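Local coordinates for A rubisco-like protein (Burkholderia fungorum, PDB 3NWR) that is of unknown function but belongs to the ribulose bisphosphate carboxylase large-chain family and is probably a lyase built around an alpha/beta barrel, at residues R161-I167 with T374-S380; G320-F325 with S357-T363; I333-R337 with D369-S373; V364-F368 with A401-Q406. All blocks are in the same frame, centred on the assembly; numbering follows the deposited sequence.

Interaction 1. Residues R161-I167 with T374-S380; sequences RPMIGTI and TDLLFMS. With SO4 (sulfate ion), chain C.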
loop_
_atom_site.group_PDB
_atom_site.type_symbol
_atom_site.label_atom_id
_atom_site.label_comp_id
_atom_site.label_asym_id
_atom_site.label_seq_id
_atom_site.Cartn_x
_atom_site.Cartn_y
_atom_site.Cartn_z
ATOM N N ARG A 161 -3.107 -33.665 -7.308
ATOM C CA ARG A 161 -2.265 -32.991 -8.293
ATOM C C ARG A 161 -2.491 -31.498 -8.082
ATOM O O ARG A 161 -3.445 -31.119 -7.410
ATOM C CB ARG A 161 -2.668 -33.355 -9.718
ATOM C CG ARG A 161 -4.118 -33.032 -10.076
ATOM C CD ARG A 161 -4.352 -33.235 -11.562
ATOM N NE ARG A 161 -5.731 -32.957 -11.960
ATOM C CZ ARG A 161 -6.189 -31.747 -12.268
ATOM N NH1 ARG A 161 -5.385 -30.685 -12.202
ATOM N NH2 ARG A 161 -7.454 -31.602 -12.640
ATOM N N PRO A 162 -1.631 -30.648 -8.651
ATOM C CA PRO A 162 -1.922 -29.216 -8.522
ATOM C C PRO A 162 -3.118 -28.822 -9.371
ATOM O O PRO A 162 -3.515 -29.528 -10.298
ATOM C CB PRO A 162 -0.668 -28.553 -9.092
ATOM C CG PRO A 162 0.408 -29.567 -8.894
ATOM C CD PRO A 162 -0.276 -30.879 -9.179
ATOM N N MET A 163 -3.693 -27.670 -9.049
ATOM C CA MET A 163 -4.735 -27.091 -9.881
ATOM C C MET A 163 -4.053 -26.243 -10.945
ATOM O O MET A 163 -3.116 -25.490 -10.641
ATOM C CB MET A 163 -5.689 -26.259 -9.013
ATOM C CG MET A 163 -6.522 -27.138 -8.075
ATOM S SD MET A 163 -6.772 -26.520 -6.402
ATOM C CE MET A 163 -5.155 -26.815 -5.675
ATOM N N ILE A 164 -4.509 -26.373 -12.188
ATOM C CA ILE A 164 -3.877 -25.714 -13.322
ATOM C C ILE A 164 -4.747 -24.549 -13.750
ATOM O O ILE A 164 -5.944 -24.719 -13.991
ATOM C CB ILE A 164 -3.714 -26.672 -14.519
ATOM C CG1 ILE A 164 -3.055 -27.997 -14.083
ATOM C CG2 ILE A 164 -2.950 -25.990 -15.643
ATOM C CD1 ILE A 164 -1.720 -27.850 -13.369
ATOM N N GLY A 165 -4.153 -23.364 -13.833
ATOM C CA GLY A 165 -4.909 -22.172 -14.159
ATOM C C GLY A 165 -4.353 -21.409 -15.340
ATOM O O GLY A 165 -3.219 -21.628 -15.776
ATOM N N THR A 166 -5.157 -20.489 -15.855
ATOM C CA THR A 166 -4.691 -19.581 -16.888
ATOM C C THR A 166 -5.406 -18.245 -16.750
ATOM O O THR A 166 -6.358 -18.121 -15.968
ATOM C CB THR A 166 -4.886 -20.174 -18.298
ATOM O OG1 THR A 166 -4.079 -19.453 -19.240
ATOM C CG2 THR A 166 -6.335 -20.094 -18.709
ATOM N N ILE A 167 -4.930 -17.238 -17.482
ATOM C CA ILE A 167 -5.454 -15.880 -17.368
ATOM C C ILE A 167 -6.124 -15.476 -18.672
ATOM O O ILE A 167 -5.651 -15.805 -19.756
ATOM C CB ILE A 167 -4.348 -14.835 -17.027
ATOM C CG1 ILE A 167 -3.566 -15.253 -15.780
ATOM C CG2 ILE A 167 -4.950 -13.440 -16.814
ATOM C CD1 ILE A 167 -2.489 -16.284 -16.044
ATOM N N THR A 374 1.807 -31.176 -3.801
ATOM C CA THR A 374 1.072 -30.708 -4.979
ATOM C C THR A 374 0.079 -29.607 -4.635
ATOM O O THR A 374 -0.730 -29.229 -5.482
ATOM C CB THR A 374 0.298 -31.841 -5.688
ATOM O OG1 THR A 374 -0.677 -32.398 -4.792
ATOM C CG2 THR A 374 1.254 -32.931 -6.170
ATOM N N ASP A 375 0.141 -29.111 -3.398
ATOM C CA ASP A 375 -0.816 -28.101 -2.914
ATOM C C ASP A 375 -0.453 -26.707 -3.430
ATOM O O ASP A 375 0.118 -25.860 -2.719
ATOM C CB ASP A 375 -0.888 -28.137 -1.387
ATOM C CG ASP A 375 -1.571 -29.411 -0.863
ATOM O OD1 ASP A 375 -2.277 -30.087 -1.626
ATOM O OD2 ASP A 375 -1.415 -29.732 0.330
ATOM N N LEU A 376 -0.784 -26.484 -4.693
ATOM C CA LEU A 376 -0.426 -25.246 -5.353
ATOM C C LEU A 376 -1.324 -25.002 -6.555
ATOM O O LEU A 376 -1.913 -25.938 -7.120
ATOM C CB LEU A 376 1.057 -25.275 -5.757
ATOM C CG LEU A 376 1.426 -26.353 -6.780
ATOM C CD1 LEU A 376 1.531 -25.769 -8.184
ATOM C CD2 LEU A 376 2.718 -27.070 -6.382
ATOM N N LEU A 377 -1.442 -23.730 -6.918
ATOM C CA LEU A 377 -2.108 -23.307 -8.141
ATOM C C LEU A 377 -1.041 -22.907 -9.149
ATOM O O LEU A 377 -0.228 -22.019 -8.885
ATOM C CB LEU A 377 -3.049 -22.129 -7.839
ATOM C CG LEU A 377 -3.748 -21.449 -9.021
ATOM C CD1 LEU A 377 -4.601 -22.432 -9.799
ATOM C CD2 LEU A 377 -4.600 -20.279 -8.520
ATOM N N PHE A 378 -1.033 -23.597 -10.287
ATOM C CA PHE A 378 -0.008 -23.426 -11.315
ATOM C C PHE A 378 -0.586 -22.671 -12.503
ATOM O O PHE A 378 -1.349 -23.238 -13.303
ATOM C CB PHE A 378 0.474 -24.820 -11.745
ATOM C CG PHE A 378 1.742 -24.820 -12.572
ATOM C CD1 PHE A 378 2.966 -24.563 -11.984
ATOM C CD2 PHE A 378 1.701 -25.114 -13.931
ATOM C CE1 PHE A 378 4.139 -24.584 -12.741
ATOM C CE2 PHE A 378 2.870 -25.150 -14.696
ATOM C CZ PHE A 378 4.087 -24.870 -14.094
ATOM N N MET A 379 -0.235 -21.393 -12.608
ATOM C CA MET A 379 -0.775 -20.525 -13.652
ATOM C C MET A 379 0.138 -20.532 -14.854
ATOM O O MET A 379 1.305 -20.135 -14.757
ATOM C CB MET A 379 -0.901 -19.083 -13.145
ATOM C CG MET A 379 -1.703 -18.927 -11.860
ATOM S SD MET A 379 -3.433 -19.361 -12.057
ATOM C CE MET A 379 -3.883 -18.354 -13.454
ATOM N N SER A 380 -0.404 -20.954 -15.990
ATOM C CA SER A 380 0.352 -21.004 -17.232
ATOM C C SER A 380 -0.388 -20.220 -18.314
ATOM O O SER A 380 -1.593 -20.395 -18.506
ATOM C CB SER A 380 0.558 -22.465 -17.647
ATOM O OG SER A 380 1.340 -22.568 -18.830
HETATM S S SO4 C . -9.582 -33.855 -14.599
HETATM O O1 SO4 C . -8.861 -34.975 -15.191
HETATM O O2 SO4 C . -9.347 -33.847 -13.157
HETATM O O3 SO4 C . -11.011 -34.002 -14.870
HETATM O O4 SO4 C . -9.090 -32.614 -15.184
#

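Interaction 2. Residues G320-F325 with S357-T363; sequences GLAGKF and SGQWAGT. With SO4 (sulfate ion), chain B.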
loop_
_atom_site.group_PDB
_atom_site.type_symbol
_atom_site.label_atom_id
_atom_site.label_comp_id
_atom_site.label_asym_id
_atom_site.label_seq_id
_atom_site.Cartn_x
_atom_site.Cartn_y
_atom_site.Cartn_z
ATOM N N GLY A 320 7.063 -16.786 -9.965
ATOM C CA GLY A 320 7.394 -18.104 -10.492
ATOM C C GLY A 320 8.855 -18.401 -10.710
ATOM O O GLY A 320 9.648 -17.495 -10.957
ATOM N N LEU A 321 9.202 -19.682 -10.635
ATOM C CA LEU A 321 10.560 -20.124 -10.927
ATOM C C LEU A 321 10.852 -19.949 -12.413
ATOM O O LEU A 321 10.008 -20.243 -13.259
ATOM C CB LEU A 321 10.730 -21.584 -10.506
ATOM C CG LEU A 321 10.499 -21.799 -9.009
ATOM C CD1 LEU A 321 10.618 -23.269 -8.670
ATOM C CD2 LEU A 321 11.458 -20.948 -8.165
ATOM N N ALA A 322 12.048 -19.450 -12.716
ATOM C CA ALA A 322 12.439 -19.132 -14.085
ATOM C C ALA A 322 11.438 -18.181 -14.729
ATOM O O ALA A 322 11.176 -18.258 -15.926
ATOM C CB ALA A 322 12.575 -20.414 -14.920
ATOM N N GLY A 323 10.881 -17.276 -13.934
ATOM C CA GLY A 323 9.834 -16.405 -14.437
ATOM C C GLY A 323 10.350 -15.255 -15.276
ATOM O O GLY A 323 11.559 -15.112 -15.477
ATOM N N LYS A 324 9.425 -14.431 -15.762
ATOM C CA LYS A 324 9.779 -13.275 -16.580
ATOM C C LYS A 324 9.841 -11.984 -15.757
ATOM O O LYS A 324 10.253 -10.947 -16.262
ATOM C CB LYS A 324 8.792 -13.128 -17.742
ATOM C CG LYS A 324 8.764 -14.351 -18.654
ATOM C CD LYS A 324 7.789 -14.192 -19.814
ATOM C CE LYS A 324 7.782 -15.448 -20.674
ATOM N NZ LYS A 324 6.994 -15.268 -21.927
ATOM N N PHE A 325 9.444 -12.064 -14.489
ATOM C CA PHE A 325 9.533 -10.928 -13.574
ATOM C C PHE A 325 10.950 -10.791 -12.996
ATOM O O PHE A 325 11.838 -11.610 -13.273
ATOM C CB PHE A 325 8.538 -11.106 -12.413
ATOM C CG PHE A 325 7.080 -10.914 -12.785
ATOM C CD1 PHE A 325 6.649 -9.779 -13.443
ATOM C CD2 PHE A 325 6.140 -11.862 -12.414
ATOM C CE1 PHE A 325 5.300 -9.593 -13.754
ATOM C CE2 PHE A 325 4.794 -11.686 -12.719
ATOM C CZ PHE A 325 4.377 -10.546 -13.392
ATOM N N SER A 357 4.006 -16.596 -14.281
ATOM C CA SER A 357 5.036 -15.915 -15.079
ATOM C C SER A 357 5.970 -16.913 -15.767
ATOM O O SER A 357 6.854 -17.484 -15.129
ATOM C CB SER A 357 5.835 -14.898 -14.253
ATOM O OG SER A 357 6.695 -14.148 -15.098
ATOM N N GLY A 358 5.755 -17.116 -17.064
ATOM C CA GLY A 358 6.586 -18.015 -17.853
ATOM C C GLY A 358 6.511 -19.466 -17.410
ATOM O O GLY A 358 7.449 -20.239 -17.624
ATOM N N GLN A 359 5.398 -19.846 -16.795
ATOM C CA GLN A 359 5.245 -21.210 -16.312
ATOM C C GLN A 359 4.775 -22.145 -17.417
ATOM O O GLN A 359 3.914 -21.801 -18.227
ATOM C CB GLN A 359 4.281 -21.258 -15.130
ATOM C CG GLN A 359 4.769 -20.433 -13.939
ATOM C CD GLN A 359 6.171 -20.830 -13.509
ATOM O OE1 GLN A 359 6.388 -21.949 -13.036
ATOM N NE2 GLN A 359 7.123 -19.912 -13.653
ATOM N N TRP A 360 5.348 -23.340 -17.441
ATOM C CA TRP A 360 5.004 -24.324 -18.455
ATOM C C TRP A 360 5.540 -25.682 -18.009
ATOM O O TRP A 360 6.022 -25.821 -16.882
ATOM C CB TRP A 360 5.570 -23.903 -19.820
ATOM C CG TRP A 360 7.068 -23.936 -19.908
ATOM C CD1 TRP A 360 7.952 -23.096 -19.289
ATOM C CD2 TRP A 360 7.857 -24.849 -20.683
ATOM N NE1 TRP A 360 9.244 -23.435 -19.628
ATOM C CE2 TRP A 360 9.210 -24.514 -20.474
ATOM C CE3 TRP A 360 7.546 -25.927 -21.521
ATOM C CZ2 TRP A 360 10.251 -25.213 -21.082
ATOM C CZ3 TRP A 360 8.585 -26.626 -22.117
ATOM C CH2 TRP A 360 9.917 -26.265 -21.894
ATOM N N ALA A 361 5.451 -26.693 -18.869
ATOM C CA ALA A 361 5.942 -28.017 -18.482
ATOM C C ALA A 361 7.344 -27.951 -17.889
ATOM O O ALA A 361 7.641 -28.618 -16.903
ATOM C CB ALA A 361 5.921 -28.970 -19.670
ATOM N N GLY A 362 8.197 -27.129 -18.493
ATOM C CA GLY A 362 9.590 -27.043 -18.096
ATOM C C GLY A 362 9.896 -26.380 -16.761
ATOM O O GLY A 362 11.054 -26.347 -16.346
ATOM N N THR A 363 8.884 -25.829 -16.091
ATOM C CA THR A 363 9.095 -25.284 -14.750
ATOM C C THR A 363 8.410 -26.122 -13.672
ATOM O O THR A 363 8.441 -25.786 -12.487
ATOM C CB THR A 363 8.600 -23.824 -14.630
ATOM O OG1 THR A 363 7.190 -23.776 -14.905
ATOM C CG2 THR A 363 9.326 -22.930 -15.615
HETATM S S SO4 B . 3.895 -16.146 -20.035
HETATM O O1 SO4 B . 2.515 -16.395 -20.449
HETATM O O2 SO4 B . 4.667 -17.382 -20.086
HETATM O O3 SO4 B . 3.900 -15.623 -18.673
HETATM O O4 SO4 B . 4.496 -15.154 -20.921
HETATM O O HOH W 1 7.206 -21.716 -10.555
HETATM O O HOH W 2 10.107 -19.800 -17.898
#

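Interaction 3. Residues I333-R337 with D369-S373; sequences IESAR and DAVRS. With GOL (glycerol), chain I.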
loop_
_atom_site.group_PDB
_atom_site.type_symbol
_atom_site.label_atom_id
_atom_site.label_comp_id
_atom_site.label_asym_id
_atom_site.label_seq_id
_atom_site.Cartn_x
_atom_site.Cartn_y
_atom_site.Cartn_z
ATOM N N ILE A 333 10.775 -19.438 -3.982
ATOM C CA ILE A 333 10.761 -20.641 -3.164
ATOM C C ILE A 333 10.390 -20.329 -1.715
ATOM O O ILE A 333 9.505 -20.963 -1.145
ATOM C CB ILE A 333 12.119 -21.359 -3.214
ATOM C CG1 ILE A 333 12.369 -21.884 -4.629
ATOM C CG2 ILE A 333 12.149 -22.508 -2.214
ATOM C CD1 ILE A 333 13.785 -22.368 -4.855
ATOM N N GLU A 334 11.053 -19.333 -1.131
ATOM C CA GLU A 334 10.790 -18.981 0.258
ATOM C C GLU A 334 9.346 -18.500 0.432
ATOM O O GLU A 334 8.693 -18.806 1.435
ATOM C CB GLU A 334 11.772 -17.909 0.740
ATOM C CG GLU A 334 11.545 -17.480 2.186
ATOM C CD GLU A 334 12.576 -16.477 2.673
ATOM O OE1 GLU A 334 13.628 -16.336 2.012
ATOM O OE2 GLU A 334 12.336 -15.833 3.720
ATOM N N SER A 335 8.852 -17.758 -0.554
ATOM C CA SER A 335 7.498 -17.203 -0.473
ATOM C C SER A 335 6.455 -18.319 -0.539
ATOM O O SER A 335 5.475 -18.319 0.214
ATOM C CB SER A 335 7.284 -16.165 -1.579
ATOM O OG SER A 335 8.171 -15.060 -1.412
ATOM N N ALA A 336 6.679 -19.288 -1.419
ATOM C CA ALA A 336 5.800 -20.449 -1.488
ATOM C C ALA A 336 5.801 -21.189 -0.155
ATOM O O ALA A 336 4.752 -21.569 0.367
ATOM C CB ALA A 336 6.229 -21.378 -2.608
ATOM N N ARG A 337 6.985 -21.368 0.416
ATOM C CA ARG A 337 7.084 -22.076 1.679
ATOM C C ARG A 337 6.397 -21.315 2.813
ATOM O O ARG A 337 5.792 -21.925 3.705
ATOM C CB ARG A 337 8.545 -22.421 1.977
ATOM C CG ARG A 337 9.054 -23.466 0.992
ATOM C CD ARG A 337 10.513 -23.836 1.193
ATOM N NE ARG A 337 10.879 -24.916 0.283
ATOM C CZ ARG A 337 12.120 -25.338 0.077
ATOM N NH1 ARG A 337 13.136 -24.763 0.713
ATOM N NH2 ARG A 337 12.346 -26.332 -0.772
ATOM N N ASP A 369 9.609 -29.367 -6.490
ATOM C CA ASP A 369 10.699 -29.464 -5.527
ATOM C C ASP A 369 10.702 -28.296 -4.533
ATOM O O ASP A 369 11.102 -28.460 -3.385
ATOM C CB ASP A 369 12.037 -29.605 -6.256
ATOM C CG ASP A 369 12.178 -30.949 -6.955
ATOM O OD1 ASP A 369 11.422 -31.888 -6.617
ATOM O OD2 ASP A 369 13.048 -31.078 -7.842
ATOM N N ALA A 370 10.229 -27.132 -4.962
ATOM C CA ALA A 370 10.078 -25.990 -4.052
ATOM C C ALA A 370 8.997 -26.227 -2.995
ATOM O O ALA A 370 9.219 -25.990 -1.807
ATOM C CB ALA A 370 9.779 -24.707 -4.832
ATOM N N VAL A 371 7.829 -26.691 -3.427
ATOM C CA VAL A 371 6.680 -26.842 -2.536
ATOM C C VAL A 371 6.755 -28.115 -1.685
ATOM O O VAL A 371 6.312 -28.129 -0.537
ATOM C CB VAL A 371 5.356 -26.814 -3.333
ATOM C CG1 VAL A 371 4.153 -27.114 -2.431
ATOM C CG2 VAL A 371 5.184 -25.455 -4.033
ATOM N N ARG A 372 7.326 -29.176 -2.249
ATOM C CA ARG A 372 7.381 -30.482 -1.586
ATOM C C ARG A 372 5.989 -31.086 -1.389
ATOM O O ARG A 372 5.780 -31.919 -0.504
ATOM C CB ARG A 372 8.126 -30.410 -0.246
ATOM C CG ARG A 372 9.556 -29.887 -0.345
ATOM C CD ARG A 372 10.480 -30.857 -1.086
ATOM N NE ARG A 372 11.797 -30.255 -1.296
ATOM C CZ ARG A 372 12.730 -30.157 -0.353
ATOM N NH1 ARG A 372 12.499 -30.637 0.864
ATOM N NH2 ARG A 372 13.896 -29.580 -0.621
ATOM N N SER A 373 5.046 -30.657 -2.225
ATOM C CA SER A 373 3.711 -31.251 -2.294
ATOM C C SER A 373 3.051 -30.770 -3.574
ATOM O O SER A 373 3.658 -30.028 -4.342
ATOM C CB SER A 373 2.854 -30.843 -1.096
ATOM O OG SER A 373 2.228 -29.589 -1.334
HETATM C C1 GOL I . 14.267 -26.149 -3.986
HETATM O O1 GOL I . 14.452 -27.172 -4.941
HETATM C C2 GOL I . 15.278 -26.341 -2.862
HETATM O O2 GOL I . 14.738 -27.195 -1.877
HETATM C C3 GOL I . 15.634 -24.996 -2.240
HETATM O O3 GOL I . 16.336 -24.221 -3.185
#

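Interaction 4. Residues V364-F368 with A401-Q406; sequences VQATF and AWAAVQ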
loop_
_atom_site.group_PDB
_atom_site.type_symbol
_atom_site.label_atom_id
_atom_site.label_comp_id
_atom_site.label_asym_id
_atom_site.label_seq_id
_atom_site.Cartn_x
_atom_site.Cartn_y
_atom_site.Cartn_z
ATOM N N VAL A 364 7.824 -27.243 -14.075
ATOM C CA VAL A 364 7.088 -28.082 -13.139
ATOM C C VAL A 364 7.995 -28.770 -12.110
ATOM O O VAL A 364 7.693 -28.785 -10.924
ATOM C CB VAL A 364 6.243 -29.113 -13.900
ATOM C CG1 VAL A 364 5.737 -30.211 -12.962
ATOM C CG2 VAL A 364 5.087 -28.405 -14.610
ATOM N N GLN A 365 9.104 -29.349 -12.557
ATOM C CA GLN A 365 9.997 -30.022 -11.616
ATOM C C GLN A 365 10.478 -29.090 -10.495
ATOM O O GLN A 365 10.448 -29.454 -9.317
ATOM C CB GLN A 365 11.204 -30.622 -12.342
ATOM C CG GLN A 365 12.111 -31.439 -11.417
ATOM C CD GLN A 365 11.477 -32.749 -10.993
ATOM O OE1 GLN A 365 11.101 -32.938 -9.833
ATOM N NE2 GLN A 365 11.348 -33.658 -11.935
ATOM N N ALA A 366 10.948 -27.906 -10.873
ATOM C CA ALA A 366 11.466 -26.958 -9.893
ATOM C C ALA A 366 10.358 -26.529 -8.936
ATOM O O ALA A 366 10.580 -26.353 -7.733
ATOM C CB ALA A 366 12.060 -25.753 -10.587
ATOM N N THR A 367 9.155 -26.392 -9.472
ATOM C CA THR A 367 8.014 -25.981 -8.658
ATOM C C THR A 367 7.662 -27.058 -7.634
ATOM O O THR A 367 7.468 -26.766 -6.456
ATOM C CB THR A 367 6.809 -25.641 -9.551
ATOM O OG1 THR A 367 7.150 -24.533 -10.389
ATOM C CG2 THR A 367 5.583 -25.262 -8.709
ATOM N N PHE A 368 7.594 -28.309 -8.089
ATOM C CA PHE A 368 7.302 -29.440 -7.218
ATOM C C PHE A 368 8.347 -29.531 -6.113
ATOM O O PHE A 368 8.019 -29.738 -4.942
ATOM C CB PHE A 368 7.280 -30.731 -8.048
ATOM C CG PHE A 368 6.820 -31.948 -7.291
ATOM C CD1 PHE A 368 5.656 -31.926 -6.541
ATOM C CD2 PHE A 368 7.538 -33.136 -7.369
ATOM C CE1 PHE A 368 5.226 -33.062 -5.859
ATOM C CE2 PHE A 368 7.109 -34.273 -6.693
ATOM C CZ PHE A 368 5.956 -34.234 -5.941
ATOM N N ALA A 401 3.532 -33.306 -17.383
ATOM C CA ALA A 401 4.687 -32.922 -16.577
ATOM C C ALA A 401 4.429 -33.188 -15.093
ATOM O O ALA A 401 5.285 -33.718 -14.388
ATOM C CB ALA A 401 5.044 -31.456 -16.807
ATOM N N TRP A 402 3.248 -32.804 -14.609
ATOM C CA TRP A 402 2.906 -33.070 -13.217
ATOM C C TRP A 402 2.848 -34.568 -12.901
ATOM O O TRP A 402 3.359 -35.000 -11.867
ATOM C CB TRP A 402 1.611 -32.343 -12.818
ATOM C CG TRP A 402 1.898 -30.896 -12.554
ATOM C CD1 TRP A 402 1.546 -29.827 -13.326
ATOM C CD2 TRP A 402 2.654 -30.369 -11.458
ATOM N NE1 TRP A 402 2.027 -28.662 -12.769
ATOM C CE2 TRP A 402 2.705 -28.965 -11.620
ATOM C CE3 TRP A 402 3.277 -30.944 -10.343
ATOM C CZ2 TRP A 402 3.371 -28.134 -10.724
ATOM C CZ3 TRP A 402 3.944 -30.115 -9.452
ATOM C CH2 TRP A 402 3.971 -28.719 -9.640
ATOM N N ALA A 403 2.250 -35.353 -13.791
ATOM C CA ALA A 403 2.224 -36.804 -13.615
ATOM C C ALA A 403 3.647 -37.367 -13.504
ATOM O O ALA A 403 3.931 -38.213 -12.652
ATOM C CB ALA A 403 1.469 -37.456 -14.751
ATOM N N ALA A 404 4.541 -36.875 -14.357
ATOM C CA ALA A 404 5.935 -37.317 -14.343
ATOM C C ALA A 404 6.617 -37.030 -13.011
ATOM O O ALA A 404 7.209 -37.914 -12.389
ATOM C CB ALA A 404 6.703 -36.661 -15.479
ATOM N N VAL A 405 6.539 -35.785 -12.551
ATOM C CA VAL A 405 7.282 -35.440 -11.339
ATOM C C VAL A 405 6.713 -36.137 -10.109
ATOM O O VAL A 405 7.450 -36.512 -9.200
ATOM C CB VAL A 405 7.418 -33.909 -11.125
ATOM C CG1 VAL A 405 7.942 -33.259 -12.394
ATOM C CG2 VAL A 405 6.085 -33.284 -10.702
ATOM N N GLN A 406 5.401 -36.323 -10.086
ATOM C CA GLN A 406 4.767 -37.008 -8.967
ATOM C C GLN A 406 5.140 -38.492 -8.938
ATOM O O GLN A 406 5.221 -39.088 -7.863
ATOM C CB GLN A 406 3.248 -36.810 -9.007
ATOM C CG GLN A 406 2.832 -35.360 -8.758
ATOM C CD GLN A 406 1.330 -35.143 -8.858
ATOM O OE1 GLN A 406 0.870 -34.239 -9.556
ATOM N NE2 GLN A 406 0.561 -35.973 -8.161
#

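Interaction 1. Residues R161-I167 with T374-S380
The F378 ring is met obliquely by I164 CD1, which lies 4.1 Å from F378 CB as the two side chains run side by side in the same direction; W402 makes an edge-to-face contact with this ring. The guanidinium of R161 is used at its edge: NH2 donates in plane to sulfate O2, at 3.0 Å and 168°, and NH1 is salt-bridged to D192. R399 and R228 bind the same sulfate. Parallel pairing of 163-165 with 377-379, axes 26° apart, rests on a backbone ladder: M163 N to L376 O (3.1 Å), F378 N to M163 O (2.8 Å), G165 N to F378 O (2.9 Å) and S380 N to G165 O (2.9 Å). T166 prolongs it with its side chain. Its OG1, anti to the backbone N (chi1 -163°), donates to S380 O over 2.8 Å, in the carbonyl plane. G165 lets M379 SD settle against its CA, and the bent M379 chain carries CE to within 3.6 Å of I167 CD1. In a rubisco-type barrel this is the seam where the first and last strands close the cylinder. On its other side, strand 163-165 bonds through its backbone to D192 and F193, while strand 377-379 bonds to F355. Helix 148-156 meets M163, helix 391-407 lies on P162, and V371 of helix 364-371 packs on L376.

Interaction 2. Residues G320-F325 with S357-T363
Two loops that follow neighbouring barrel strands, 315-319 and 352-355, meet here through L321 and Q359, at the end of the alpha/beta barrel where rubisco relatives hold their active site. The first loop starts with a type II beta turn, G320 to G323. The Q359 amide is fixed at both ends. Its NE2 donates to L321 O (2.9 Å, 165°) and to S357 O (2.9 Å, 164°), both partners close to the amide plane, while OE1 accepts from a water at 2.6 Å that itself takes the N-H of L321. S357 joins the loops a second time: its OG, anti to the backbone N (chi1 -173°), accepts from K324 N at 2.8 Å, and its CB sits 3.6 Å from F325 CD2. F325 also packs on D120 of the second subunit and stacks on H319. Beyond CG the K324 chain is fully extended, which carries NZ to sulfate O4 at 2.7 Å. G382 N also bonds this ion, a grouping consistent with the phosphate pockets of rubisco, although the sulfate probably came from the crystallisation liquor. The backbone completes the grip on the anion, with G358 N donating to sulfate O3 across 2.9 Å.

Interaction 3. Residues I333-R337 with D369-S373
A370 O is gripped by two nitrogens of R337: NE donates over 2.9 Å at 155°, in the carbonyl plane and close to that of the guanidinium, while NH2 adds a weak bond at 3.3 Å. The reach follows from the R337 chain, which starts with CG anti to the carbonyl carbon (chi1 -68°) and stays extended as far as NE. One face of its guanidinium lies on CG2 of I333, one turn earlier in the same helix. Nearby, R372 bends back at chi2, so that its NE donates to D369 O at 2.8 Å. The two arginines thus occupy carbonyls at the end of helix 364-371, whose partial negative charge would be expected to favour them. Their NH2 atoms are 3.6 Å apart, with R337 NH2 over one face of the R372 guanidinium; both bond glycerol O2, that from R372 weakly. Beneath this polar layer, I333 CG1 touches A370 CB at 3.8 Å, and A336 CB faces V371 CG2 more loosely at 4.4 Å. A336 and V371 also both pack on F355 of strand 352-355. Two successive outer helices lying side by side over the strand that joins them in sequence are the hallmark of the repeating beta-alpha layout of a TIM-type barrel.

Interaction 4. Residues V364-F368 with A401-Q406
V364 and W402 form the tight part of this helix pair, in contrast to the looser fit at Q406 and the solvent-side margin where Q365 lies. V364 CG1, anti to its own N (chi1 166°), stands over the centre of the six-membered indole ring, 3.5 Å from the centroid and 14° off the normal, a clear CH-pi contact. The other methyl, CG2, reaches A401 CB at 3.8 Å. The indole rim is met in its plane by T367 CG2, 3.9 Å from W402 CH2, and by F368 CD1, 3.8 Å from W402 CZ3. V405 fills the next position along: CG1 touches V364 CG1 at 3.8 Å, and CG2 lies 3.6 Å from F368 CD2 as the two side chains slide past each other in opposite directions. No hydrogen bond crosses the contact, which holds by apolar packing; W402 NE1 is buried there without a partner in the model. Q365, partly exposed, runs past V405 in the opposite sense. The fit slackens at Q406, where F368 CZ and Q406 CG are 4.4 Å apart; Q406 instead sends NE2 to D160 O. The segment axes cross at -50°, 9.7 Å apart. Inward, V364 and T367 rest on F378 of strand 377-379; helix 391-407 is also touched by L411 of helix 411-414, at A401 and V405.

How the interactions relate
All four contacts lie in the catalytic barrel domain, with centres 11 to 14 Å apart. Interaction 1 joins the first and last barrel strands, and interactions 2 and 3 are nested within the long chain loop it closes; interaction 4 crosses interaction 1 along the chain. Helix 364-371 is the common element: interaction 3 uses its C-terminal end, interaction 4 its N-terminal turns, and the 357-363 loop of interaction 2 runs directly into it. L321 of interaction 2 packs on I333 and A370 of interaction 3, while the S380 hydroxyl of interaction 1 probably bonds Q359 O. The barrel seam, the outer helices and the loops at one barrel end are thus in direct contact with one another.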